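Local coordinates for protein monomethylamine methyltransferase MtmB1 (Methanosarcina barkeri, PDB 1NTH) that transfers the methyl group of monomethylamine to the corrinoid cofactor of its partner protein MtmC, feeding methanogenesis from methylamine, at residues A180-E183 against T184-K188; K407-S410 against L411-N415; Y10-Y13 against D14-V18. All blocks are in the same frame, centred on the assembly; numbering follows the deposited sequence. Where two conformers were deposited one is given.

Interaction 1. Residues A180-E183 against T184-K188; sequences AKTE and TRLIK
Thr182 and Leu186 lie side by side and point the same way: the methyl CG2 of Thr182 rests against CD1 of Leu186 at 3.5 Å. CG2 stands anti to the threonine's backbone N, which puts OG1 beside that nitrogen (chi1 -58°), and OG1 binds the carbonyl of Leu178 one turn earlier. The same hydroxyl accepts from water 2, and that water accepts from Arg185 NH1, lying in the plane of the guanidinium at its edge. Lys181 and Arg185 run alongside each other, with Lys181 CB meeting Arg185 NH1 obliquely at 3.9 Å, while Lys181 NZ stays 6.0 Å from Arg185 NH2. All this occurs within helix 174-193 of this TIM-barrel protein, a helix that meets both the second and the third subunit. The backbone bond from Leu186 N to Thr182 O is short and straight (2.8 Å, 169° at the hydrogen), whereas that from Arg185 N to Lys181 O is weak at 3.4 Å. The like charges part toward separate acceptors: Arg185 NH2 binds Gly251 O of the second subunit, and Lys181 NZ binds Ser215 O of its own chain and Asn252 OD1 of the second subunit. Glu183 and Ile187 form a third parallel pair, CG to CD1 4.1 Å. Beyond CG the extended glutamate carries its carboxylate to Thr206, Asn158 and Glu205 N, and water 1 joins Ala180 O to Thr184 OG1 at 2.7 Å from each.

Interaction 2. Residues K407-S410 against L411-N415; sequences KLVS and LYEKN
With chi1 at 64°, Tyr412 CG sits between its own backbone N and carbonyl carbon, and this swings the ring back over Val409; Glu413 adopts the same kind of rotamer (chi1 75°) and folds its chain back across the same residue. Both lie just beyond helix 398-410, where the chain runs into a type I beta turn from Tyr412 to Asn415. The tyrosine ring lies face-on to Val409: CA of Val409 makes a CH-pi contact 4.2 Å from the ring centroid, and Val409 O stands above the ring centre on one face. That carbonyl oxygen is gripped twice. Glu413 N reaches it nearly along the C=O axis at 2.9 Å, while Tyr412 N approaches at 3.2 Å from well above the carbonyl plane. Leu411 N takes Leu408 O at 2.9 Å, a three-residue step, and its bond to Lys407 O is only weak, so three-residue and four-residue bonds are mixed as the helix runs out. The hydroxyl of Tyr412 binds Asn307 O, and the Glu413 carboxylate forms a salt bridge with Arg309 at the start of helix 309-325. Leu408 and Leu411 cross at about a right angle, both leaning on Leu454 of helix 438-454. Water 3 donates to Ser410 O at 2.8 Å and accepts from Lys414 N at 3.2 Å.

Interaction 3. Residues Y10-Y13 against D14-V18; sequences YDFY and DRAKV
Asp14 N to Tyr10 O, Arg15 N to Asp11 O and Ala16 N to Phe12 O are successive i to i+4 bonds of 2.8 to 3.1 Å, whereas Lys17 N to Tyr13 O is weak. Lys17 returns to Tyr13 through its side chain. Bent at chi2, chi3 and chi4, each between -61° and -70°, the lysine curls over one face of the ring: CG makes a CH-pi contact 4.2 Å from the centroid, offset toward the rim, and NZ donates to Tyr13 OH at 3.0 Å. A leucine replacing Tyr13 would probably leave the lysine ammonium without its hydroxyl acceptor and its folded chain free to straighten. Asp11 OD1 and Asp14 OD1, of like charge, stand 4.6 Å apart. Water 5 donates to both at 2.7 Å, which probably eases the repulsion. Asp11 OD2 forms a salt bridge with Lys5, and water 4 links Asp11 OD1 weakly toward Arg15 NH2. The extended arginine lays CG against Asp11 O at 3.2 Å and carries its guanidinium to Glu90 and to the carbonyl of Lys85. Phe12 CE2 meets Ala16 CB at 4.2 Å; both side chains pack on Val84 of strand 82-84. The Tyr10 ring meets that of Tyr175 of the second subunit, to whose hydroxyl Asp14 OD1 is only weakly bonded: an N-terminal helix wedged between the small mixed sheet of its own chain and the second subunit.

How the interactions relate
From the N terminus, interaction 3 comes first, on helix 9-18, followed by interaction 1 within helix 174-193 and interaction 2 at the end of helix 398-410. The three are in series: none nests or crosses, and each spans adjoining residues, so none closes a long loop. Their centres lie about 33 Å (3 and 1), about 38 Å (1 and 2) and about 46 Å (2 and 3) apart, without touching. Interactions 1 and 3 both reach the second subunit, and interaction 1 also meets the third. Interaction 2, across the chain's centre from interaction 3, touches no other chain and joins its helix end to helices 309-325, 343-359 and 438-454.

Interaction 1. Residues A180-E183 against T184-K188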
loop_
_atom_site.group_PDB
_atom_site.type_symbol
_atom_site.label_atom_id
_atom_site.label_comp_id
_atom_site.label_asym_id
_atom_site.label_seq_id
_atom_site.Cartn_x
_atom_site.Cartn_y
_atom_site.Cartn_z
ATOM N N ALA A 180 3.403 -21.460 10.801
ATOM C CA ALA A 180 4.265 -20.779 9.840
ATOM C C ALA A 180 3.916 -19.294 9.730
ATOM O O ALA A 180 4.807 -18.444 9.678
ATOM C CB ALA A 180 4.152 -21.448 8.467
ATOM N N LYS A 181 2.625 -18.984 9.688
ATOM C CA LYS A 181 2.199 -17.591 9.590
ATOM C C LYS A 181 2.323 -16.896 10.942
ATOM O O LYS A 181 2.845 -15.784 11.036
ATOM C CB LYS A 181 0.744 -17.497 9.118
ATOM C CG LYS A 181 0.480 -18.051 7.726
ATOM C CD LYS A 181 -0.966 -17.795 7.324
ATOM C CE LYS A 181 -1.351 -18.525 6.038
ATOM N NZ LYS A 181 -0.623 -18.029 4.833
ATOM N N THR A 182 1.858 -17.575 11.988
ATOM C CA THR A 182 1.864 -17.027 13.345
ATOM C C THR A 182 3.245 -16.705 13.910
ATOM O O THR A 182 3.437 -15.678 14.568
ATOM C CB THR A 182 1.143 -17.995 14.306
ATOM O OG1 THR A 182 -0.198 -18.201 13.845
ATOM C CG2 THR A 182 1.108 -17.435 15.721
ATOM N N GLU A 183 4.200 -17.592 13.656
ATOM C CA GLU A 183 5.567 -17.432 14.131
ATOM C C GLU A 183 6.100 -16.015 13.914
ATOM O O GLU A 183 6.456 -15.321 14.868
ATOM C CB GLU A 183 6.452 -18.451 13.408
ATOM C CG GLU A 183 7.938 -18.364 13.676
ATOM C CD GLU A 183 8.710 -19.323 12.784
ATOM O OE1 GLU A 183 9.450 -18.860 11.891
ATOM O OE2 GLU A 183 8.556 -20.547 12.970
ATOM N N THR A 184 6.147 -15.572 12.663
ATOM C CA THR A 184 6.670 -14.240 12.390
ATOM C C THR A 184 5.722 -13.127 12.816
ATOM O O THR A 184 6.174 -12.051 13.206
ATOM C CB THR A 184 7.046 -14.087 10.902
ATOM O OG1 THR A 184 8.109 -15.001 10.596
ATOM C CG2 THR A 184 7.531 -12.669 10.605
ATOM N N ARG A 185 4.416 -13.370 12.750
ATOM C CA ARG A 185 3.465 -12.345 13.179
ATOM C C ARG A 185 3.722 -12.019 14.650
ATOM O O ARG A 185 3.770 -10.851 15.035
ATOM C CB ARG A 185 2.022 -12.824 12.975
ATOM C CG ARG A 185 1.550 -12.692 11.533
ATOM C CD ARG A 185 0.194 -13.352 11.289
ATOM N NE ARG A 185 -0.337 -12.977 9.980
ATOM C CZ ARG A 185 -1.303 -13.629 9.336
ATOM N NH1 ARG A 185 -1.858 -14.708 9.869
ATOM N NH2 ARG A 185 -1.712 -13.194 8.150
ATOM N N LEU A 186 3.906 -13.049 15.471
ATOM C CA LEU A 186 4.177 -12.834 16.890
ATOM C C LEU A 186 5.539 -12.180 17.115
ATOM O O LEU A 186 5.681 -11.293 17.959
ATOM C CB LEU A 186 4.134 -14.162 17.654
ATOM C CG LEU A 186 2.780 -14.860 17.767
ATOM C CD1 LEU A 186 2.952 -16.192 18.486
ATOM C CD2 LEU A 186 1.803 -13.962 18.519
ATOM N N ILE A 187 6.543 -12.625 16.366
ATOM C CA ILE A 187 7.886 -12.081 16.513
ATOM C C ILE A 187 7.950 -10.608 16.136
ATOM O O ILE A 187 8.592 -9.814 16.832
ATOM C CB ILE A 187 8.901 -12.905 15.696
ATOM C CG1 ILE A 187 9.050 -14.286 16.343
ATOM C CG2 ILE A 187 10.246 -12.191 15.638
ATOM C CD1 ILE A 187 9.854 -15.282 15.525
ATOM N N LYS A 188 7.280 -10.225 15.053
ATOM C CA LYS A 188 7.298 -8.822 14.688
ATOM C C LYS A 188 6.517 -8.018 15.717
ATOM O O LYS A 188 6.796 -6.840 15.934
ATOM C CB LYS A 188 6.759 -8.625 13.264
ATOM C CG LYS A 188 7.762 -9.129 12.233
ATOM C CD LYS A 188 7.354 -8.835 10.802
ATOM C CE LYS A 188 8.463 -9.282 9.853
ATOM N NZ LYS A 188 8.151 -8.991 8.419
HETATM O O HOH W 1 7.330 -17.486 10.071
HETATM O O HOH W 2 -1.587 -16.024 12.452
#

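Interaction 2. Residues K407-S410 against L411-N415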
loop_
_atom_site.group_PDB
_atom_site.type_symbol
_atom_site.label_atom_id
_atom_site.label_comp_id
_atom_site.label_asym_id
_atom_site.label_seq_id
_atom_site.Cartn_x
_atom_site.Cartn_y
_atom_site.Cartn_z
ATOM N N LYS A 407 44.123 -19.637 22.207
ATOM C CA LYS A 407 44.055 -19.562 23.663
ATOM C C LYS A 407 42.631 -19.714 24.182
ATOM O O LYS A 407 42.396 -20.379 25.193
ATOM C CB LYS A 407 44.616 -18.226 24.157
ATOM C CG LYS A 407 46.088 -18.003 23.866
ATOM C CD LYS A 407 46.531 -16.649 24.395
ATOM C CE LYS A 407 47.998 -16.386 24.098
ATOM N NZ LYS A 407 48.419 -15.040 24.588
ATOM N N LEU A 408 41.683 -19.090 23.490
ATOM C CA LEU A 408 40.285 -19.142 23.899
ATOM C C LEU A 408 39.681 -20.532 23.770
ATOM O O LEU A 408 39.064 -21.037 24.707
ATOM C CB LEU A 408 39.461 -18.140 23.082
ATOM C CG LEU A 408 37.953 -18.103 23.350
ATOM C CD1 LEU A 408 37.677 -17.893 24.836
ATOM C CD2 LEU A 408 37.332 -16.986 22.524
ATOM N N VAL A 409 39.856 -21.155 22.611
ATOM C CA VAL A 409 39.302 -22.483 22.399
ATOM C C VAL A 409 39.885 -23.473 23.407
ATOM O O VAL A 409 39.208 -24.409 23.829
ATOM C CB VAL A 409 39.572 -22.970 20.959
ATOM C CG1 VAL A 409 39.057 -24.395 20.780
ATOM C CG2 VAL A 409 38.883 -22.033 19.962
ATOM N N SER A 410 41.135 -23.252 23.803
ATOM C CA SER A 410 41.790 -24.125 24.773
ATOM C C SER A 410 41.126 -24.041 26.144
ATOM O O SER A 410 41.247 -24.957 26.959
ATOM C CB SER A 410 43.272 -23.763 24.904
ATOM O OG SER A 410 43.988 -24.107 23.731
ATOM N N LEU A 411 40.418 -22.945 26.397
ATOM C CA LEU A 411 39.751 -22.759 27.680
ATOM C C LEU A 411 38.509 -23.628 27.867
ATOM O O LEU A 411 38.043 -23.797 28.993
ATOM C CB LEU A 411 39.365 -21.289 27.877
ATOM C CG LEU A 411 40.489 -20.260 28.022
ATOM C CD1 LEU A 411 39.887 -18.877 28.219
ATOM C CD2 LEU A 411 41.374 -20.624 29.203
ATOM N N TYR A 412 37.973 -24.184 26.784
ATOM C CA TYR A 412 36.774 -25.007 26.909
ATOM C C TYR A 412 36.754 -26.315 26.122
ATOM O O TYR A 412 35.912 -27.174 26.381
ATOM C CB TYR A 412 35.529 -24.178 26.532
ATOM C CG TYR A 412 35.474 -23.713 25.081
ATOM C CD1 TYR A 412 35.305 -24.625 24.038
ATOM C CD2 TYR A 412 35.591 -22.360 24.756
ATOM C CE1 TYR A 412 35.253 -24.204 22.706
ATOM C CE2 TYR A 412 35.541 -21.927 23.427
ATOM C CZ TYR A 412 35.371 -22.853 22.410
ATOM O OH TYR A 412 35.321 -22.430 21.098
ATOM N N GLU A 413 37.674 -26.485 25.179
ATOM C CA GLU A 413 37.669 -27.687 24.348
ATOM C C GLU A 413 37.894 -29.024 25.052
ATOM O O GLU A 413 37.773 -30.079 24.433
ATOM C CB GLU A 413 38.658 -27.533 23.186
ATOM C CG GLU A 413 40.125 -27.656 23.541
ATOM C CD GLU A 413 41.016 -27.367 22.346
ATOM O OE1 GLU A 413 40.588 -27.651 21.204
ATOM O OE2 GLU A 413 42.145 -26.867 22.540
ATOM N N LYS A 414 38.204 -28.990 26.341
ATOM C CA LYS A 414 38.415 -30.226 27.085
ATOM C C LYS A 414 37.209 -30.525 27.969
ATOM O O LYS A 414 37.211 -31.490 28.734
ATOM C CB LYS A 414 39.684 -30.107 27.935
ATOM C CG LYS A 414 40.962 -29.921 27.137
ATOM C CD LYS A 414 41.283 -31.151 26.306
ATOM C CE LYS A 414 42.585 -30.973 25.547
ATOM N NZ LYS A 414 42.911 -32.170 24.725
ATOM N N ASN A 415 36.167 -29.707 27.836
ATOM C CA ASN A 415 34.966 -29.862 28.650
ATOM C C ASN A 415 33.677 -30.092 27.861
ATOM O O ASN A 415 32.587 -29.891 28.393
ATOM C CB ASN A 415 34.795 -28.622 29.528
ATOM C CG ASN A 415 36.034 -28.315 30.345
ATOM O OD1 ASN A 415 36.253 -27.174 30.755
ATOM N ND2 ASN A 415 36.848 -29.334 30.597
HETATM O O HOH W 3 39.419 -26.691 28.176
#

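Interaction 3. Residues Y10-Y13 against D14-V18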
loop_
_atom_site.group_PDB
_atom_site.type_symbol
_atom_site.label_atom_id
_atom_site.label_comp_id
_atom_site.label_asym_id
_atom_site.label_seq_id
_atom_site.Cartn_x
_atom_site.Cartn_y
_atom_site.Cartn_z
ATOM N N TYR A 10 14.316 -24.769 -11.715
ATOM C CA TYR A 10 13.549 -25.486 -12.724
ATOM C C TYR A 10 14.464 -26.429 -13.495
ATOM O O TYR A 10 14.084 -27.562 -13.797
ATOM C CB TYR A 10 12.863 -24.496 -13.667
ATOM C CG TYR A 10 11.974 -23.529 -12.921
ATOM C CD1 TYR A 10 12.402 -22.231 -12.643
ATOM C CD2 TYR A 10 10.732 -23.933 -12.437
ATOM C CE1 TYR A 10 11.615 -21.357 -11.895
ATOM C CE2 TYR A 10 9.935 -23.066 -11.686
ATOM C CZ TYR A 10 10.384 -21.784 -11.418
ATOM O OH TYR A 10 9.608 -20.933 -10.663
ATOM N N ASP A 11 15.668 -25.962 -13.810
ATOM C CA ASP A 11 16.633 -26.800 -14.516
ATOM C C ASP A 11 17.027 -27.945 -13.593
ATOM O O ASP A 11 17.252 -29.069 -14.042
ATOM C CB ASP A 11 17.892 -26.013 -14.876
ATOM C CG ASP A 11 17.624 -24.887 -15.844
ATOM O OD1 ASP A 11 17.038 -25.152 -16.914
ATOM O OD2 ASP A 11 18.004 -23.738 -15.535
ATOM N N PHE A 12 17.118 -27.655 -12.299
ATOM C CA PHE A 12 17.493 -28.685 -11.343
ATOM C C PHE A 12 16.473 -29.814 -11.376
ATOM O O PHE A 12 16.839 -30.988 -11.463
ATOM C CB PHE A 12 17.570 -28.126 -9.923
ATOM C CG PHE A 12 18.232 -29.063 -8.960
ATOM C CD1 PHE A 12 19.599 -28.984 -8.727
ATOM C CD2 PHE A 12 17.502 -30.074 -8.345
ATOM C CE1 PHE A 12 20.236 -29.906 -7.900
ATOM C CE2 PHE A 12 18.128 -31.002 -7.517
ATOM C CZ PHE A 12 19.499 -30.915 -7.294
ATOM N N TYR A 13 15.194 -29.458 -11.298
ATOM C CA TYR A 13 14.135 -30.459 -11.331
ATOM C C TYR A 13 14.247 -31.303 -12.599
ATOM O O TYR A 13 14.190 -32.534 -12.542
ATOM C CB TYR A 13 12.759 -29.785 -11.290
ATOM C CG TYR A 13 11.611 -30.765 -11.347
ATOM C CD1 TYR A 13 11.242 -31.506 -10.225
ATOM C CD2 TYR A 13 10.918 -30.983 -12.536
ATOM C CE1 TYR A 13 10.208 -32.445 -10.288
ATOM C CE2 TYR A 13 9.883 -31.917 -12.611
ATOM C CZ TYR A 13 9.535 -32.643 -11.485
ATOM O OH TYR A 13 8.511 -33.562 -11.556
ATOM N N ASP A 14 14.405 -30.635 -13.740
ATOM C CA ASP A 14 14.527 -31.322 -15.027
ATOM C C ASP A 14 15.633 -32.374 -14.989
ATOM O O ASP A 14 15.420 -33.535 -15.347
ATOM C CB ASP A 14 14.849 -30.322 -16.143
ATOM C CG ASP A 14 13.679 -29.420 -16.490
ATOM O OD1 ASP A 14 13.892 -28.472 -17.274
ATOM O OD2 ASP A 14 12.558 -29.657 -15.995
ATOM N N ARG A 15 16.815 -31.957 -14.552
ATOM C CA ARG A 15 17.963 -32.853 -14.492
ATOM C C ARG A 15 17.843 -33.936 -13.430
ATOM O O ARG A 15 18.340 -35.049 -13.616
ATOM C CB ARG A 15 19.238 -32.034 -14.278
ATOM C CG ARG A 15 19.460 -31.024 -15.389
ATOM C CD ARG A 15 20.732 -30.219 -15.221
ATOM N NE ARG A 15 20.780 -29.148 -16.215
ATOM C CZ ARG A 15 21.811 -28.333 -16.399
ATOM N NH1 ARG A 15 22.904 -28.460 -15.659
ATOM N NH2 ARG A 15 21.741 -27.379 -17.320
ATOM N N ALA A 16 17.177 -33.622 -12.324
ATOM C CA ALA A 16 17.009 -34.588 -11.242
ATOM C C ALA A 16 16.139 -35.770 -11.659
ATOM O O ALA A 16 16.203 -36.843 -11.051
ATOM C CB ALA A 16 16.400 -33.906 -10.027
ATOM N N LYS A 17 15.324 -35.578 -12.690
ATOM C CA LYS A 17 14.440 -36.641 -13.154
ATOM C C LYS A 17 15.124 -37.605 -14.120
ATOM O O LYS A 17 14.703 -38.756 -14.252
ATOM C CB LYS A 17 13.203 -36.043 -13.832
ATOM C CG LYS A 17 12.360 -35.145 -12.935
ATOM C CD LYS A 17 11.650 -35.931 -11.841
ATOM C CE LYS A 17 10.536 -36.798 -12.412
ATOM N NZ LYS A 17 9.490 -35.979 -13.097
ATOM N N VAL A 18 16.180 -37.147 -14.784
ATOM C CA VAL A 18 16.880 -37.985 -15.754
ATOM C C VAL A 18 18.372 -38.162 -15.492
ATOM O O VAL A 18 19.085 -38.744 -16.313
ATOM C CB VAL A 18 16.705 -37.425 -17.179
ATOM C CG1 VAL A 18 15.225 -37.348 -17.528
ATOM C CG2 VAL A 18 17.349 -36.047 -17.283
HETATM O O HOH W 4 19.450 -25.545 -18.795
HETATM O O HOH W 5 16.317 -27.501 -18.028
#